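Local coordinates for hemoglobin chain d1 (Lumbricus terrestris, PDB 1X9F), which binds heme and probably carries oxygen as one globin chain of the multi-subunit hemoglobin of the earthworm, at residues S68-D71 with I72-M76; D130-D133 with Q134-G138. All coordinates share one frame; numbering follows the deposited sequence.

Contact 1 (S68-D71 with I72-M76); sequences SGLD and ITISM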
loop_
_atom_site.group_PDB
_atom_site.type_symbol
_atom_site.label_atom_id
_atom_site.label_comp_id
_atom_site.label_asym_id
_atom_site.label_seq_id
_atom_site.Cartn_x
_atom_site.Cartn_y
_atom_site.Cartn_z
ATOM N N SER D 68 12.636 1.915 -22.829
ATOM C CA SER D 68 12.433 2.969 -23.827
ATOM C C SER D 68 12.316 2.340 -25.212
ATOM O O SER D 68 11.561 2.818 -26.058
ATOM C CB SER D 68 13.569 4.000 -23.786
ATOM O OG SER D 68 13.395 4.990 -24.807
ATOM N N GLY D 69 13.064 1.257 -25.425
ATOM C CA GLY D 69 13.011 0.491 -26.671
ATOM C C GLY D 69 11.666 -0.186 -26.861
ATOM O O GLY D 69 11.064 -0.108 -27.938
ATOM N N LEU D 70 11.196 -0.840 -25.802
ATOM C CA LEU D 70 9.888 -1.465 -25.806
ATOM C C LEU D 70 8.844 -0.407 -26.091
ATOM O O LEU D 70 7.891 -0.649 -26.834
ATOM C CB LEU D 70 9.604 -2.096 -24.448
ATOM C CG LEU D 70 9.061 -3.526 -24.405
ATOM C CD1 LEU D 70 8.609 -3.829 -22.985
ATOM C CD2 LEU D 70 7.919 -3.754 -25.388
ATOM N N ASP D 71 9.038 0.770 -25.503
ATOM C CA ASP D 71 8.127 1.875 -25.714
ATOM C C ASP D 71 7.991 2.249 -27.196
ATOM O O ASP D 71 6.878 2.491 -27.679
ATOM C CB ASP D 71 8.563 3.094 -24.918
ATOM C CG ASP D 71 7.511 4.156 -24.916
ATOM O OD1 ASP D 71 7.658 5.159 -25.660
ATOM O OD2 ASP D 71 6.460 4.046 -24.246
ATOM N N ILE D 72 9.123 2.287 -27.900
ATOM C CA ILE D 72 9.149 2.600 -29.334
ATOM C C ILE D 72 8.340 1.593 -30.130
ATOM O O ILE D 72 7.536 1.979 -30.986
ATOM C CB ILE D 72 10.597 2.660 -29.883
ATOM C CG1 ILE D 72 11.370 3.801 -29.226
ATOM C CG2 ILE D 72 10.594 2.849 -31.402
ATOM C CD1 ILE D 72 12.835 3.862 -29.603
ATOM N N THR D 73 8.548 0.310 -29.840
ATOM C CA THR D 73 7.879 -0.752 -30.580
ATOM C C THR D 73 6.387 -0.778 -30.286
ATOM O O THR D 73 5.594 -0.928 -31.209
ATOM C CB THR D 73 8.496 -2.138 -30.299
ATOM O OG1 THR D 73 8.435 -2.421 -28.896
ATOM C CG2 THR D 73 9.982 -2.150 -30.604
ATOM N N ILE D 74 5.999 -0.646 -29.022
ATOM C CA ILE D 74 4.579 -0.572 -28.687
ATOM C C ILE D 74 3.928 0.595 -29.423
ATOM O O ILE D 74 2.817 0.466 -29.946
ATOM C CB ILE D 74 4.386 -0.457 -27.166
ATOM C CG1 ILE D 74 4.832 -1.770 -26.502
ATOM C CG2 ILE D 74 2.924 -0.112 -26.811
ATOM C CD1 ILE D 74 4.773 -1.746 -24.997
ATOM N N SER D 75 4.621 1.725 -29.495
ATOM C CA SER D 75 4.026 2.895 -30.132
ATOM C C SER D 75 4.030 2.809 -31.669
ATOM O O SER D 75 3.418 3.646 -32.336
ATOM C CB SER D 75 4.678 4.189 -29.632
ATOM O OG SER D 75 5.976 4.360 -30.180
ATOM N N MET D 76 4.704 1.791 -32.213
ATOM C CA MET D 76 4.739 1.538 -33.660
ATOM C C MET D 76 3.846 0.376 -34.085
ATOM O O MET D 76 3.823 0.010 -35.264
ATOM C CB MET D 76 6.171 1.264 -34.130
ATOM C CG MET D 76 7.046 2.493 -34.199
ATOM S SD MET D 76 8.705 2.089 -34.749
ATOM C CE MET D 76 9.452 3.715 -34.721
#

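Contact 2 (D130-D133 with Q134-G138); sequences DCVD and QIIDG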
loop_
_atom_site.group_PDB
_atom_site.type_symbol
_atom_site.label_atom_id
_atom_site.label_comp_id
_atom_site.label_asym_id
_atom_site.label_seq_id
_atom_site.Cartn_x
_atom_site.Cartn_y
_atom_site.Cartn_z
ATOM N N ASP D 130 -0.475 -11.457 -27.978
ATOM C CA ASP D 130 -0.458 -11.356 -29.425
ATOM C C ASP D 130 0.546 -10.291 -29.826
ATOM O O ASP D 130 1.507 -10.566 -30.553
ATOM C CB ASP D 130 -1.843 -10.977 -29.955
ATOM C CG ASP D 130 -2.851 -12.099 -29.822
ATOM O OD1 ASP D 130 -4.046 -11.857 -30.092
ATOM O OD2 ASP D 130 -2.549 -13.257 -29.460
ATOM N N CYS D 131 0.315 -9.082 -29.303
ATOM C CA CYS D 131 1.022 -7.873 -29.709
ATOM C C CYS D 131 2.536 -7.858 -29.496
ATOM O O CYS D 131 3.290 -7.555 -30.424
ATOM C CB CYS D 131 0.403 -6.684 -28.988
ATOM S SG CYS D 131 -0.133 -5.394 -30.111
ATOM N N VAL D 132 2.977 -8.160 -28.279
ATOM C CA VAL D 132 4.404 -8.115 -27.963
ATOM C C VAL D 132 5.136 -9.292 -28.612
ATOM O O VAL D 132 6.307 -9.177 -28.978
ATOM C CB VAL D 132 4.654 -8.062 -26.430
ATOM C CG1 VAL D 132 6.144 -8.119 -26.108
ATOM C CG2 VAL D 132 4.054 -6.799 -25.837
ATOM N N ASP D 133 4.428 -10.412 -28.759
ATOM C CA ASP D 133 4.954 -11.615 -29.406
ATOM C C ASP D 133 5.561 -11.287 -30.754
ATOM O O ASP D 133 6.691 -11.677 -31.050
ATOM C CB ASP D 133 3.831 -12.614 -29.628
ATOM C CG ASP D 133 4.196 -14.002 -29.187
ATOM O OD1 ASP D 133 3.263 -14.763 -28.844
ATOM O OD2 ASP D 133 5.371 -14.430 -29.140
ATOM N N GLN D 134 4.793 -10.563 -31.564
ATOM C CA GLN D 134 5.257 -10.075 -32.851
ATOM C C GLN D 134 6.539 -9.251 -32.704
ATOM O O GLN D 134 7.461 -9.390 -33.512
ATOM C CB GLN D 134 4.159 -9.249 -33.527
ATOM C CG GLN D 134 4.628 -8.463 -34.748
ATOM C CD GLN D 134 3.665 -7.368 -35.167
ATOM O OE1 GLN D 134 3.708 -6.911 -36.310
ATOM N NE2 GLN D 134 2.796 -6.942 -34.252
ATOM N N ILE D 135 6.591 -8.402 -31.674
ATOM C CA ILE D 135 7.784 -7.598 -31.396
ATOM C C ILE D 135 8.955 -8.504 -31.044
ATOM O O ILE D 135 10.029 -8.387 -31.634
ATOM C CB ILE D 135 7.532 -6.565 -30.266
ATOM C CG1 ILE D 135 6.490 -5.535 -30.706
ATOM C CG2 ILE D 135 8.838 -5.858 -29.882
ATOM C CD1 ILE D 135 5.940 -4.710 -29.544
ATOM N N ILE D 136 8.746 -9.408 -30.091
ATOM C CA ILE D 136 9.767 -10.381 -29.741
ATOM C C ILE D 136 10.285 -11.142 -30.964
ATOM O O ILE D 136 11.495 -11.314 -31.104
ATOM C CB ILE D 136 9.273 -11.327 -28.622
ATOM C CG1 ILE D 136 9.881 -10.927 -27.280
ATOM C CG2 ILE D 136 9.663 -12.771 -28.880
ATOM C CD1 ILE D 136 9.217 -9.749 -26.635
ATOM N N ASP D 137 9.385 -11.566 -31.854
ATOM C CA ASP D 137 9.785 -12.338 -33.041
ATOM C C ASP D 137 10.682 -11.555 -33.989
ATOM O O ASP D 137 11.541 -12.140 -34.655
ATOM C CB ASP D 137 8.559 -12.838 -33.826
ATOM C CG ASP D 137 7.794 -13.931 -33.084
ATOM O OD1 ASP D 137 8.412 -14.734 -32.342
ATOM O OD2 ASP D 137 6.555 -14.072 -33.190
ATOM N N GLY D 138 10.479 -10.242 -34.060
ATOM C CA GLY D 138 11.274 -9.391 -34.943
ATOM C C GLY D 138 12.699 -9.179 -34.465
ATOM O O GLY D 138 13.570 -8.779 -35.245
#

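Contact 1 (S68-D71 with I72-M76)
L70 and T73 meet through a single carbonyl: the hydroxyl OG1 of T73 gives a hydrogen bond of 2.8 Å to O of L70, which also accepts the amide N of I74 at 2.9 Å. The two donors reach that oxygen differently. The amide N of I74 lies beyond the oxygen, nearly in line with the C=O bond (C=O...N 164°), whereas the hydroxyl bends in at 115° and tilted from the carbonyl plane. T73 can do this because OG1 stands between its own N and carbonyl carbon (chi1 58°), turned back over the preceding turn, so a buried hydroxyl is satisfied inside the helix. Next to it, L70 and I74 touch by their branch ends at an oblique angle, CD2 of L70 lying 3.8 Å from CD1 of I74. Two residues on from T73, S75 turns its hydroxyl back in the same way, OG donating to O of I72 at 3.0 Å from above the carbonyl plane. The amide bonds of I72, T73, I74 and S75 to O of S68, G69, L70 and D71 are the i to i+4 ladder in the C-terminal part of helix 57-75. L70 belongs to the heme pocket. Helix 4-18 covers the L70, D71 and I74 face, where W14 NE1 bonds to OD2 of D71, whose OD1 bonds to a polar side chain of another protein chain; T73 packs on L90 of helix 80-95 and on I135 of helix 125-139.

Contact 2 (D130-D133 with Q134-G138)
V132 places CG1 anti to its backbone N (chi1 176°), and I136 has CG1 at a chi1 of -103° with chi2 near 79°, which swings its CD1 back along the helix; CG1 of V132 and CD1 of I136 then meet at 3.5 Å, the side chains crossing at a slant. Behind this apolar pair runs the backbone bond from N of I136 to O of V132, 2.7 Å long and close to linear. D133 and D137 form the next step around the helix, N of D137 bonding to O of D133 at 2.8 Å. Their carboxylates lie on the same side, OD2 of D133 being 4.2 Å from OD2 of D137, a proximity of like charges that would probably raise the cost of ionising both; a salt bridge from OD1 of D137 to NZ of K140 should partly offset it. At the other end, the bond from N of Q134 to O of D130 is weak, at 3.4 Å. The segment is therefore helical with firm i to i+4 bonds at I136 and D137 and a weak one at Q134, and its apolar pair V132 and I136 faces inward: I136 touches the heme and F104. V132 and D133 pack on L108 of helix 101-119, Q134 and I135 on L83 and L87 of helix 80-95, and C131, disulfide-bonded to C2, also lies against S7 and V10 of helix 4-18.

How the contacts relate
From the N terminus, contact 1 comes first, near the end of helix 57-75, and is complete before contact 2 begins in helix 125-139. The two are therefore in series: neither nests in nor crosses the other, and since each joins adjacent segments of one helix, neither closes a loop. Their centres are 11 Å apart, and they meet directly where CD1 of I135 packs 3.4 Å from OG1 of T73. Here helix 57-75 and helix 125-139 are in direct contact, with helix 80-95 touching both and helix 4-18 reaching both from the N-terminal part of the chain. Each contact also contributes a residue to the heme pocket, L70 and I136 respectively, so two distant parts of the globin sequence share one site.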